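Local coordinates for protein methanogen homoaconitase small subunit (Methanocaldococcus jannaschii, PDB 2PKP) that forms, with its large-subunit partner, a homoaconitase that reversibly dehydrates (R)-homocitrate to cis-homoaconitate and hydrates the latter to homoisocitrate, at residues A[69-74]-A[98-103]; A[53-58]-A[80-85]; A[112-117]-A[127-132]; A[118-123]-A[136-141]; A[18-23]-A[31-36]. All coordinates share one frame; numbering follows the deposited sequence.

Contact 1: residues A[69-74]-A[98-103]; sequences QAVIAI and VGLIPI
V71 and V98 make the closest side-chain approach, with V71 CG2 at 3.6 Å from V98 CG2, and the interactions between residues 69-74 and 98-103 are van der Waals contacts between aliphatic groups. Two clusters can be separated. In the first, V71 presents CG2 to both methyls of V98: V71 CG2 also lies 3.8 Å from V98 CG1, so one methyl of the helix fits against the fork of the other valine. Both valines hold CG1 anti to the carbonyl carbon. I72 adds only a loose margin, its CG1 4.4 Å from V98 CG1.

In the second cluster L100 reaches the helix with its CD2. This methyl sits 3.8 Å from I74 CG2 and 4.1 Å from V71 CB, wedged between residues almost one turn apart; the side chains of I74 and L100 meet at about a right angle. The extended first torsion of L100 (chi1 179°) carries the fork across to the helix. Polar backbone takes a minor part: V71 O is 3.9 Å from L100 CD2, an apolar neighbour. F91 of helix 89-98 closes over both V71 and I74.

Between the clusters G99, with phi 87°, ends helix 89-98 in a Schellman motif and turns the chain into strand 101-104. Helix 68-75 thus packs against a helix-to-strand turn, as in the layered alpha/beta core of the aconitase C-terminal (swivel) domain.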
# COMPACT_ATOMS: atom_id res chain seq x y z
N GLN A 69 -4.39 -17.14 -8.66
CA GLN A 69 -3.40 -16.39 -9.42
C GLN A 69 -3.94 -15.07 -9.97
O GLN A 69 -3.19 -14.11 -10.13
CB GLN A 69 -2.84 -17.23 -10.57
CG GLN A 69 -1.97 -18.39 -10.12
CD GLN A 69 -2.73 -19.69 -10.04
OE1 GLN A 69 -3.85 -19.75 -9.52
NE2 GLN A 69 -2.12 -20.77 -10.53
N ALA A 70 -5.23 -15.04 -10.28
CA ALA A 70 -5.84 -13.83 -10.81
C ALA A 70 -5.75 -12.68 -9.81
O ALA A 70 -5.37 -11.56 -10.17
CB ALA A 70 -7.29 -14.09 -11.18
N VAL A 71 -6.09 -12.95 -8.55
CA VAL A 71 -6.05 -11.92 -7.52
C VAL A 71 -4.62 -11.60 -7.14
O VAL A 71 -4.31 -10.48 -6.75
CB VAL A 71 -6.84 -12.33 -6.25
CG1 VAL A 71 -8.29 -12.60 -6.61
CG2 VAL A 71 -6.21 -13.54 -5.59
N ILE A 72 -3.73 -12.59 -7.26
CA ILE A 72 -2.33 -12.38 -6.94
C ILE A 72 -1.67 -11.52 -8.02
O ILE A 72 -0.78 -10.72 -7.74
CB ILE A 72 -1.58 -13.74 -6.81
CG1 ILE A 72 -2.06 -14.46 -5.55
CG2 ILE A 72 -0.07 -13.52 -6.77
CD1 ILE A 72 -1.40 -15.81 -5.32
N ALA A 73 -2.13 -11.68 -9.26
CA ALA A 73 -1.61 -10.92 -10.39
C ALA A 73 -1.95 -9.45 -10.21
O ALA A 73 -1.13 -8.57 -10.48
CB ALA A 73 -2.21 -11.43 -11.70
N ILE A 74 -3.16 -9.18 -9.74
CA ILE A 74 -3.61 -7.82 -9.50
C ILE A 74 -2.87 -7.23 -8.29
O ILE A 74 -2.25 -6.17 -8.39
CB ILE A 74 -5.14 -7.79 -9.22
CG1 ILE A 74 -5.89 -8.28 -10.46
CG2 ILE A 74 -5.58 -6.37 -8.86
CD1 ILE A 74 -7.39 -8.49 -10.25
N VAL A 98 -6.52 -12.56 0.01
CA VAL A 98 -5.15 -12.11 -0.26
C VAL A 98 -4.99 -10.63 0.08
O VAL A 98 -3.93 -10.05 -0.12
CB VAL A 98 -4.72 -12.29 -1.75
CG1 VAL A 98 -4.75 -13.77 -2.13
CG2 VAL A 98 -5.62 -11.46 -2.66
N GLY A 99 -6.05 -10.02 0.60
CA GLY A 99 -5.98 -8.62 0.97
C GLY A 99 -6.30 -7.63 -0.15
O GLY A 99 -5.99 -6.45 -0.04
N LEU A 100 -6.90 -8.12 -1.23
CA LEU A 100 -7.28 -7.25 -2.35
C LEU A 100 -8.71 -6.81 -2.09
O LEU A 100 -9.60 -7.64 -1.95
CB LEU A 100 -7.19 -8.02 -3.67
CG LEU A 100 -7.56 -7.29 -4.96
CD1 LEU A 100 -6.67 -6.06 -5.14
CD2 LEU A 100 -7.43 -8.24 -6.15
N ILE A 101 -8.94 -5.50 -2.04
CA ILE A 101 -10.27 -4.97 -1.73
C ILE A 101 -11.25 -4.84 -2.90
O ILE A 101 -11.05 -4.06 -3.82
CB ILE A 101 -10.16 -3.59 -1.05
CG1 ILE A 101 -9.26 -3.69 0.18
CG2 ILE A 101 -11.55 -3.10 -0.64
CD1 ILE A 101 -8.82 -2.33 0.72
N PRO A 102 -12.35 -5.60 -2.85
CA PRO A 102 -13.35 -5.54 -3.91
C PRO A 102 -14.37 -4.48 -3.50
O PRO A 102 -14.99 -4.58 -2.43
CB PRO A 102 -13.96 -6.94 -3.91
CG PRO A 102 -13.15 -7.73 -2.87
CD PRO A 102 -12.65 -6.69 -1.92
N ILE A 103 -14.54 -3.47 -4.33
CA ILE A 103 -15.48 -2.39 -4.06
C ILE A 103 -16.59 -2.38 -5.11
O ILE A 103 -16.31 -2.45 -6.31
CB ILE A 103 -14.74 -1.05 -4.04
CG1 ILE A 103 -13.77 -1.03 -2.85
CG2 ILE A 103 -15.73 0.11 -3.98
CD1 ILE A 103 -12.78 0.08 -2.90

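Contact 2: residues A[53-58]-A[80-85]; sequences DVIVAG and KAVIAK
I55 and I83 carry the central backbone pairing of this contact, I83 N donating to I55 O at 2.8 Å. The next rung runs the other way, from A57 N to I83 O at 2.7 Å, and both bonds are nearly straight at hydrogen (165° and 161°). The two bonds of I83 thus straddle V56, the residue it pairs with: the parallel pattern. A third bond, K85 N to G58 O at 3.1 Å, is more bent, and its donor stands above the carbonyl plane. Just before the strands, a water joins the two segments, donating to D53 O at 2.8 Å and accepting from K80 N.

The short strand axes run only 17° from parallel. Strand 54-57, helix 68-75 and strand 81-84 form a beta-alpha-beta unit, whose two strands are neighbours in the sheet of the swivel domain.

Toward the face that carries V56 and I83, V54 CG1 lies 3.8 Å from I83 CG1, the branch set anti to the backbone N, while the same methyl touches A81 O at 3.4 Å. On the other face, I55 and V82 lie side by side, I55 CG2 being 4.2 Å from V82 CG1.

Farther out, I118 of strand 115-119 covers I83 and A81, and I79 packs on I55. D53 accepts from the backbone N of R6 and K50, K80 NZ bonds to G99 O, and K85 NZ pairs with D108.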
# COMPACT_ATOMS: atom_id res chain seq x y z
N ASP A 53 -2.47 2.32 -8.21
CA ASP A 53 -3.56 2.47 -9.16
C ASP A 53 -4.73 1.56 -8.82
O ASP A 53 -4.65 0.73 -7.92
CB ASP A 53 -3.08 2.18 -10.58
CG ASP A 53 -2.29 3.33 -11.17
OD1 ASP A 53 -2.25 4.41 -10.55
OD2 ASP A 53 -1.73 3.16 -12.28
N VAL A 54 -5.83 1.74 -9.55
CA VAL A 54 -7.04 0.98 -9.31
C VAL A 54 -7.65 0.46 -10.60
O VAL A 54 -7.70 1.16 -11.61
CB VAL A 54 -8.09 1.89 -8.59
CG1 VAL A 54 -9.38 1.13 -8.34
CG2 VAL A 54 -7.50 2.40 -7.28
N ILE A 55 -8.10 -0.79 -10.57
CA ILE A 55 -8.75 -1.38 -11.73
C ILE A 55 -10.23 -1.11 -11.55
O ILE A 55 -10.77 -1.30 -10.46
CB ILE A 55 -8.54 -2.91 -11.81
CG1 ILE A 55 -7.09 -3.23 -12.18
CG2 ILE A 55 -9.51 -3.50 -12.83
CD1 ILE A 55 -6.77 -4.71 -12.14
N VAL A 56 -10.87 -0.64 -12.61
CA VAL A 56 -12.29 -0.34 -12.57
C VAL A 56 -12.96 -1.16 -13.68
O VAL A 56 -12.50 -1.15 -14.82
CB VAL A 56 -12.51 1.18 -12.79
CG1 VAL A 56 -14.00 1.51 -12.82
CG2 VAL A 56 -11.80 1.96 -11.68
N ALA A 57 -14.02 -1.88 -13.34
CA ALA A 57 -14.69 -2.71 -14.34
C ALA A 57 -16.20 -2.71 -14.25
O ALA A 57 -16.79 -2.12 -13.34
CB ALA A 57 -14.16 -4.14 -14.25
N GLY A 58 -16.82 -3.40 -15.20
CA GLY A 58 -18.27 -3.48 -15.25
C GLY A 58 -18.82 -4.63 -14.42
O GLY A 58 -18.38 -4.87 -13.30
N LYS A 80 -4.36 -2.11 -4.80
CA LYS A 80 -5.00 -2.43 -3.53
C LYS A 80 -6.51 -2.65 -3.62
O LYS A 80 -7.10 -3.28 -2.75
CB LYS A 80 -4.72 -1.33 -2.51
CG LYS A 80 -5.35 -1.55 -1.14
CD LYS A 80 -4.77 -2.77 -0.44
CE LYS A 80 -5.30 -2.90 0.98
NZ LYS A 80 -4.68 -4.05 1.70
N ALA A 81 -7.13 -2.14 -4.68
CA ALA A 81 -8.57 -2.30 -4.83
C ALA A 81 -9.05 -2.40 -6.27
O ALA A 81 -8.40 -1.91 -7.20
CB ALA A 81 -9.29 -1.15 -4.13
N VAL A 82 -10.20 -3.03 -6.43
CA VAL A 82 -10.83 -3.17 -7.73
C VAL A 82 -12.24 -2.67 -7.54
O VAL A 82 -12.93 -3.08 -6.61
CB VAL A 82 -10.89 -4.65 -8.17
CG1 VAL A 82 -11.63 -4.78 -9.48
CG2 VAL A 82 -9.49 -5.20 -8.30
N ILE A 83 -12.66 -1.76 -8.40
CA ILE A 83 -14.01 -1.23 -8.32
C ILE A 83 -14.81 -1.82 -9.48
O ILE A 83 -14.39 -1.72 -10.63
CB ILE A 83 -14.02 0.31 -8.45
CG1 ILE A 83 -13.07 0.93 -7.41
CG2 ILE A 83 -15.43 0.85 -8.24
CD1 ILE A 83 -12.89 2.45 -7.58
N ALA A 84 -15.94 -2.44 -9.18
CA ALA A 84 -16.77 -3.03 -10.23
C ALA A 84 -18.25 -2.93 -9.87
O ALA A 84 -18.60 -2.65 -8.72
CB ALA A 84 -16.38 -4.50 -10.45
N LYS A 85 -19.11 -3.16 -10.86
CA LYS A 85 -20.55 -3.13 -10.64
C LYS A 85 -20.93 -4.39 -9.87
O LYS A 85 -21.84 -4.37 -9.04
CB LYS A 85 -21.32 -3.08 -11.97
CG LYS A 85 -21.16 -1.78 -12.73
CD LYS A 85 -22.06 -1.78 -13.97
CE LYS A 85 -21.91 -0.51 -14.77
NZ LYS A 85 -22.78 -0.52 -15.98
O HOH W 1 -4.59 0.34 -5.16

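Contact 3: residues A[112-117]-A[127-132]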
# COMPACT_ATOMS: atom_id res chain seq x y z
N ASP A 112 -11.77 5.74 -18.01
CA ASP A 112 -10.38 5.32 -18.00
C ASP A 112 -9.51 6.55 -17.81
O ASP A 112 -9.78 7.60 -18.40
CB ASP A 112 -10.01 4.63 -19.31
CG ASP A 112 -8.63 4.02 -19.28
OD1 ASP A 112 -8.40 3.14 -18.42
OD2 ASP A 112 -7.78 4.42 -20.10
N GLY A 113 -8.49 6.44 -16.97
CA GLY A 113 -7.61 7.57 -16.72
C GLY A 113 -8.07 8.54 -15.65
O GLY A 113 -7.34 9.46 -15.30
N ASP A 114 -9.28 8.36 -15.12
CA ASP A 114 -9.75 9.26 -14.07
C ASP A 114 -8.90 9.03 -12.83
O ASP A 114 -8.34 7.95 -12.64
CB ASP A 114 -11.21 8.99 -13.68
CG ASP A 114 -12.22 9.60 -14.65
OD1 ASP A 114 -11.86 10.55 -15.38
OD2 ASP A 114 -13.37 9.13 -14.68
N ILE A 115 -8.78 10.06 -11.99
CA ILE A 115 -8.05 9.91 -10.74
C ILE A 115 -9.16 9.67 -9.72
O ILE A 115 -10.05 10.51 -9.56
CB ILE A 115 -7.27 11.19 -10.38
CG1 ILE A 115 -6.27 11.52 -11.49
CG2 ILE A 115 -6.57 11.01 -9.03
CD1 ILE A 115 -5.29 10.40 -11.78
N VAL A 116 -9.13 8.52 -9.06
CA VAL A 116 -10.16 8.19 -8.09
C VAL A 116 -9.62 8.11 -6.68
O VAL A 116 -8.49 7.68 -6.46
CB VAL A 116 -10.87 6.86 -8.43
CG1 VAL A 116 -11.55 6.97 -9.79
CG2 VAL A 116 -9.88 5.70 -8.42
N GLU A 117 -10.43 8.53 -5.73
CA GLU A 117 -10.06 8.52 -4.32
C GLU A 117 -11.13 7.73 -3.59
O GLU A 117 -12.26 8.19 -3.43
CB GLU A 117 -10.00 9.96 -3.79
CG GLU A 117 -9.27 10.11 -2.47
CD GLU A 117 -9.20 11.56 -2.02
OE1 GLU A 117 -8.78 12.43 -2.82
OE2 GLU A 117 -9.55 11.82 -0.86
N ILE A 127 -14.13 11.20 -7.65
CA ILE A 127 -13.51 11.21 -8.97
C ILE A 127 -13.04 12.65 -9.07
O ILE A 127 -13.73 13.51 -9.62
CB ILE A 127 -14.56 10.88 -10.05
CG1 ILE A 127 -15.33 9.62 -9.65
CG2 ILE A 127 -13.87 10.67 -11.40
CD1 ILE A 127 -16.44 9.23 -10.59
N THR A 128 -11.86 12.89 -8.51
CA THR A 128 -11.27 14.21 -8.43
C THR A 128 -11.24 15.06 -9.69
O THR A 128 -11.56 16.24 -9.63
CB THR A 128 -9.84 14.13 -7.85
OG1 THR A 128 -8.98 13.44 -8.77
CG2 THR A 128 -9.85 13.37 -6.52
N ASN A 129 -10.86 14.48 -10.82
CA ASN A 129 -10.80 15.25 -12.06
C ASN A 129 -12.17 15.51 -12.70
O ASN A 129 -12.27 16.21 -13.71
CB ASN A 129 -9.87 14.56 -13.07
CG ASN A 129 -10.32 13.14 -13.38
OD1 ASN A 129 -10.43 12.30 -12.49
ND2 ASN A 129 -10.57 12.86 -14.66
N LYS A 130 -13.23 14.97 -12.11
CA LYS A 130 -14.57 15.16 -12.67
C LYS A 130 -15.52 15.89 -11.71
O LYS A 130 -16.71 16.01 -11.97
CB LYS A 130 -15.18 13.81 -13.06
CG LYS A 130 -14.49 13.10 -14.22
CD LYS A 130 -14.60 13.90 -15.52
CE LYS A 130 -14.56 13.00 -16.76
NZ LYS A 130 -13.29 12.24 -16.92
N ASN A 131 -14.98 16.38 -10.60
CA ASN A 131 -15.77 17.09 -9.60
C ASN A 131 -17.06 16.37 -9.21
O ASN A 131 -18.14 16.95 -9.23
CB ASN A 131 -16.11 18.50 -10.09
CG ASN A 131 -14.90 19.41 -10.09
OD1 ASN A 131 -14.10 19.38 -9.15
ND2 ASN A 131 -14.77 20.22 -11.13
N LYS A 132 -16.93 15.09 -8.87
CA LYS A 132 -18.08 14.33 -8.43
C LYS A 132 -17.66 13.18 -7.53
O LYS A 132 -16.53 12.70 -7.59
CB LYS A 132 -18.89 13.81 -9.63
CG LYS A 132 -18.17 12.87 -10.57
CD LYS A 132 -19.16 12.34 -11.60
CE LYS A 132 -18.53 11.37 -12.57
NZ LYS A 132 -19.56 10.86 -13.53
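D114, I115 and T128 bury the most surface here, and the polar grip is centred on D114. Its OD1 takes two bonds, one from N129 ND2 and one from K130 NZ, each 2.7 Å long. K130 NZ, in a salt bridge, occupies the syn lone pair, whereas N129 ND2 arrives from 37° above the carboxylate plane. K130 is bent at its second and fourth torsions, which folds its ammonium back onto the acid. With an alanine in place of D114, K130 NZ would probably lose its charge mate and the N129 amide one of the two bonds that fix its rotation.

The second amide bond involves I115, whose N donates to N129 OD1 at 2.8 Å from above the carbonyl plane. I115 also meets T128: its CB lies 3.3 Å from T128 OG1, and T128 N makes a weak bond to I115 O. Over the same carboxylate face that N129 approaches, I127 CG2 sits 3.7 Å from D114 OD2, which accepts from K111 N.

The turn 128-131 following strand 124-127 thus folds back over the start of strand 115-119. Strand 2-9 flanks that strand, K4 and R6 packing on I115, and E117 pairs with K4 of both subunits.

Contact 4: residues A[118-123]-A[136-141]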
# COMPACT_ATOMS: atom_id res chain seq x y z
N ILE A 118 -10.77 6.51 -3.18
CA ILE A 118 -11.69 5.64 -2.47
C ILE A 118 -11.55 5.83 -0.97
O ILE A 118 -10.49 5.53 -0.40
CB ILE A 118 -11.42 4.16 -2.79
CG1 ILE A 118 -11.47 3.94 -4.31
CG2 ILE A 118 -12.43 3.27 -2.08
CD1 ILE A 118 -10.94 2.58 -4.74
N ASP A 119 -12.60 6.32 -0.32
CA ASP A 119 -12.58 6.51 1.13
C ASP A 119 -13.36 5.35 1.72
O ASP A 119 -14.59 5.33 1.67
CB ASP A 119 -13.24 7.83 1.52
CG ASP A 119 -13.06 8.17 2.99
OD1 ASP A 119 -13.22 7.28 3.84
OD2 ASP A 119 -12.76 9.34 3.30
N LEU A 120 -12.64 4.37 2.26
CA LEU A 120 -13.27 3.18 2.83
C LEU A 120 -14.13 3.45 4.06
O LEU A 120 -15.07 2.70 4.33
CB LEU A 120 -12.20 2.13 3.15
CG LEU A 120 -11.33 1.72 1.96
CD1 LEU A 120 -10.27 0.71 2.40
CD2 LEU A 120 -12.20 1.13 0.87
N ASP A 121 -13.82 4.51 4.79
CA ASP A 121 -14.62 4.82 5.98
C ASP A 121 -15.93 5.49 5.62
O ASP A 121 -16.96 5.23 6.24
CB ASP A 121 -13.82 5.69 6.95
CG ASP A 121 -12.70 4.93 7.63
OD1 ASP A 121 -12.91 3.75 7.98
OD2 ASP A 121 -11.60 5.49 7.83
N LYS A 122 -15.91 6.36 4.61
CA LYS A 122 -17.13 7.06 4.20
C LYS A 122 -17.89 6.26 3.14
O LYS A 122 -19.07 6.51 2.89
CB LYS A 122 -16.81 8.43 3.62
CG LYS A 122 -16.10 9.41 4.55
CD LYS A 122 -16.00 10.76 3.86
CE LYS A 122 -15.14 11.74 4.64
NZ LYS A 122 -15.06 13.06 3.93
N GLU A 123 -17.21 5.29 2.53
CA GLU A 123 -17.79 4.47 1.48
C GLU A 123 -18.23 5.34 0.31
O GLU A 123 -19.38 5.30 -0.14
CB GLU A 123 -18.96 3.65 2.01
CG GLU A 123 -18.52 2.52 2.90
CD GLU A 123 -19.65 1.57 3.21
OE1 GLU A 123 -20.58 1.97 3.94
OE2 GLU A 123 -19.60 0.42 2.72
N CYS A 136 -20.29 3.86 -2.79
CA CYS A 136 -19.79 2.52 -3.09
C CYS A 136 -20.11 1.66 -1.88
O CYS A 136 -20.52 2.15 -0.83
CB CYS A 136 -18.27 2.52 -3.34
SG CYS A 136 -17.22 2.95 -1.92
N GLU A 137 -19.95 0.36 -2.05
CA GLU A 137 -20.20 -0.58 -0.97
C GLU A 137 -18.91 -1.36 -0.76
O GLU A 137 -18.40 -1.99 -1.68
CB GLU A 137 -21.34 -1.52 -1.33
CG GLU A 137 -21.44 -2.73 -0.40
CD GLU A 137 -22.74 -3.49 -0.58
OE1 GLU A 137 -23.12 -3.76 -1.74
OE2 GLU A 137 -23.37 -3.84 0.45
N THR A 138 -18.40 -1.28 0.46
CA THR A 138 -17.17 -1.98 0.81
C THR A 138 -17.52 -3.26 1.58
O THR A 138 -18.65 -3.43 2.04
CB THR A 138 -16.29 -1.10 1.71
OG1 THR A 138 -16.97 -0.84 2.94
CG2 THR A 138 -15.99 0.23 1.02
N PRO A 139 -16.55 -4.17 1.72
CA PRO A 139 -16.81 -5.42 2.44
C PRO A 139 -17.13 -5.17 3.92
O PRO A 139 -16.65 -4.20 4.52
CB PRO A 139 -15.50 -6.19 2.25
CG PRO A 139 -14.97 -5.67 0.95
CD PRO A 139 -15.22 -4.19 1.08
N LYS A 140 -17.96 -6.03 4.49
CA LYS A 140 -18.35 -5.92 5.89
C LYS A 140 -18.05 -7.22 6.62
O LYS A 140 -17.48 -8.15 6.05
CB LYS A 140 -19.85 -5.65 5.99
CG LYS A 140 -20.34 -4.39 5.30
CD LYS A 140 -19.85 -3.14 6.00
CE LYS A 140 -20.49 -1.91 5.40
NZ LYS A 140 -20.26 -1.86 3.93
N GLY A 141 -18.45 -7.28 7.89
CA GLY A 141 -18.27 -8.47 8.70
C GLY A 141 -16.92 -9.16 8.65
O GLY A 141 -15.87 -8.52 8.68
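E123 reaches from the turn after strand 115-119 to T138 and K140. Its CB lies 3.6 Å from C136 O. E123 CG, anti to the carbonyl carbon (chi1 -73°), passes over T138, 3.7 Å from T138 OG1. The chain then runs extended to the carboxylate.

At the tip OE2 does the bonding and accepts three times, while E123 OE1 stays 3.8 Å from K140 NZ. T138 N comes nearly straight (173° at hydrogen), 3.1 Å from E123 OE2, on the anti lone pair. T138 OG1 donates to E123 OE2 from above the carboxylate plane at 2.9 Å, so one threonine grips the oxygen with both amide and hydroxyl. K140 NZ forms a salt bridge to E123 OE2 at 2.7 Å from the syn side, 31° out of plane. K140 NZ also donates to T138 O, closing the polar cluster. With an alanine at E123, the ammonium would probably keep the T138 carbonyl but lose its opposite charge, and both T138 donors would lose their shared acceptor.

One backbone bond also joins the segments: C136 N donates to E123 O at 3.2 Å. On the methyl side of T138, L120 CD2 packs on CG2.

The contact lies at the surface, where residues 136-141 leave strand 132-135 for helix 141-148. L120 and C136 lean on strand 101-104, through I101 and I103, and P139 packs on Y92 and I96 of helix 89-98.

Contact 5: residues A[18-23]-A[31-36]; sequences AIIPGP and YELASH
I20 inserts its CD1 between L33 and H36 where the exits of two short helices, 16-19 and 30-34, face each other. The chain between them contains the YLRT motif (residues 24-27), whose R26 is critical for substrate specificity; the side chain of R26 is about 8 Å from the side chain of L33. The contact thus brings together the chain before and after the YLRT motif.

The tight part gathers round the I20 methyl, which meets a carbonyl oxygen as well as aliphatic carbons. I20 CD1 lies 3.5 Å from L33 O, 4.0 Å from L33 CD2 and 4.1 Å from H36 CB. An extended first torsion (chi1 180°) sends CG1 away from the backbone N, and the bend at chi2 (67°) lays the terminal methyl against the carbonyl of L33. Behind it, A70 of helix 68-75 supports I20, while Q69 and I72 of that helix pack on L33.

The margin toward P21 and the H36 ring is looser. P21 CD is 4.1 Å from H36 O, and the two carbonyl oxygens I19 O and H36 O stand 3.5 Å apart as acceptors that cannot bond each other. H36 is partly exposed, and its imidazole leads away from I20 to stack on the ring of Y24. H36 ND1 also makes a weak hydrogen bond, 3.4 Å long, back to E32 O.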
# COMPACT_ATOMS: atom_id res chain seq x y z
N ALA A 18 -8.70 -13.43 -18.88
CA ALA A 18 -8.38 -12.10 -19.37
C ALA A 18 -7.44 -11.46 -18.35
O ALA A 18 -6.49 -10.77 -18.71
CB ALA A 18 -9.64 -11.27 -19.51
N ILE A 19 -7.70 -11.73 -17.08
CA ILE A 19 -6.90 -11.19 -15.99
C ILE A 19 -5.49 -11.79 -15.97
O ILE A 19 -4.50 -11.07 -15.79
CB ILE A 19 -7.60 -11.43 -14.63
CG1 ILE A 19 -8.91 -10.65 -14.58
CG2 ILE A 19 -6.68 -11.03 -13.47
CD1 ILE A 19 -9.77 -10.96 -13.37
N ILE A 20 -5.41 -13.10 -16.13
CA ILE A 20 -4.13 -13.79 -16.14
C ILE A 20 -4.26 -15.06 -16.98
O ILE A 20 -4.64 -16.12 -16.48
CB ILE A 20 -3.67 -14.14 -14.70
CG1 ILE A 20 -2.32 -14.87 -14.73
CG2 ILE A 20 -4.72 -14.98 -13.99
CD1 ILE A 20 -1.17 -14.01 -15.20
N PRO A 21 -3.98 -14.96 -18.29
CA PRO A 21 -4.06 -16.08 -19.23
C PRO A 21 -3.52 -17.40 -18.69
O PRO A 21 -2.46 -17.44 -18.07
CB PRO A 21 -3.27 -15.57 -20.43
CG PRO A 21 -3.64 -14.11 -20.43
CD PRO A 21 -3.51 -13.74 -18.97
N GLY A 22 -4.26 -18.47 -18.94
CA GLY A 22 -3.88 -19.80 -18.48
C GLY A 22 -2.43 -20.21 -18.66
O GLY A 22 -1.84 -20.79 -17.75
N PRO A 23 -1.81 -19.94 -19.82
CA PRO A 23 -0.42 -20.33 -20.03
C PRO A 23 0.59 -19.82 -19.01
O PRO A 23 1.59 -20.49 -18.74
CB PRO A 23 -0.12 -19.82 -21.45
CG PRO A 23 -1.05 -18.65 -21.58
CD PRO A 23 -2.32 -19.19 -20.98
N TYR A 31 5.16 -11.92 -8.77
CA TYR A 31 5.54 -10.78 -9.59
C TYR A 31 5.55 -11.22 -11.05
O TYR A 31 5.30 -10.42 -11.95
CB TYR A 31 6.92 -10.26 -9.19
CG TYR A 31 6.92 -9.47 -7.90
CD1 TYR A 31 6.28 -8.23 -7.83
CD2 TYR A 31 7.55 -9.95 -6.76
CE1 TYR A 31 6.26 -7.49 -6.65
CE2 TYR A 31 7.54 -9.22 -5.57
CZ TYR A 31 6.90 -7.99 -5.53
OH TYR A 31 6.88 -7.26 -4.36
N GLU A 32 5.85 -12.50 -11.28
CA GLU A 32 5.88 -13.05 -12.63
C GLU A 32 4.44 -13.04 -13.14
O GLU A 32 4.19 -12.75 -14.31
CB GLU A 32 6.40 -14.49 -12.59
CG GLU A 32 6.78 -15.06 -13.96
CD GLU A 32 7.94 -14.31 -14.60
OE1 GLU A 32 8.99 -14.15 -13.94
OE2 GLU A 32 7.80 -13.90 -15.77
N LEU A 33 3.51 -13.35 -12.25
CA LEU A 33 2.10 -13.36 -12.59
C LEU A 33 1.64 -11.93 -12.83
O LEU A 33 0.92 -11.64 -13.79
CB LEU A 33 1.29 -13.97 -11.45
CG LEU A 33 1.42 -15.49 -11.25
CD1 LEU A 33 0.73 -15.91 -9.96
CD2 LEU A 33 0.80 -16.20 -12.45
N ALA A 34 2.07 -11.03 -11.96
CA ALA A 34 1.71 -9.62 -12.05
C ALA A 34 2.14 -9.00 -13.37
O ALA A 34 1.45 -8.14 -13.91
CB ALA A 34 2.30 -8.86 -10.88
N SER A 35 3.28 -9.43 -13.90
CA SER A 35 3.79 -8.88 -15.15
C SER A 35 2.85 -9.16 -16.34
O SER A 35 3.03 -8.59 -17.42
CB SER A 35 5.19 -9.43 -15.44
OG SER A 35 5.16 -10.83 -15.65
N HIS A 36 1.86 -10.01 -16.14
CA HIS A 36 0.92 -10.30 -17.22
C HIS A 36 -0.52 -10.05 -16.80
O HIS A 36 -1.46 -10.60 -17.38
CB HIS A 36 1.09 -11.74 -17.71
CG HIS A 36 2.43 -11.99 -18.33
ND1 HIS A 36 3.50 -12.48 -17.61
CD2 HIS A 36 2.90 -11.72 -19.57
CE1 HIS A 36 4.57 -12.49 -18.38
NE2 HIS A 36 4.24 -12.04 -19.58

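How the contacts relate
Contacts 1, 2 and 5 are buried, contact 3 is partly so, and contact 4 lies at the surface; the chemistry follows this order. Contacts 1 and 5 rely on aliphatic side chains, contact 2 on backbone bonds backed by them, and contacts 3 and 4 on an acid oxygen shared by several donors. Contacts 1 and 2 join in one sheet, where I103 N probably bonds to V82 O at 2.8 Å. Helix 68-75 links contact 1 to contact 5 through A70 and I20. Contacts 3 and 4 divide strand 115-119 between them, and I118 brings contact 4 against I83 of contact 2. Contacts 4 and 5 lie on opposite sides of the chain's centre, their own centres 28 Å apart.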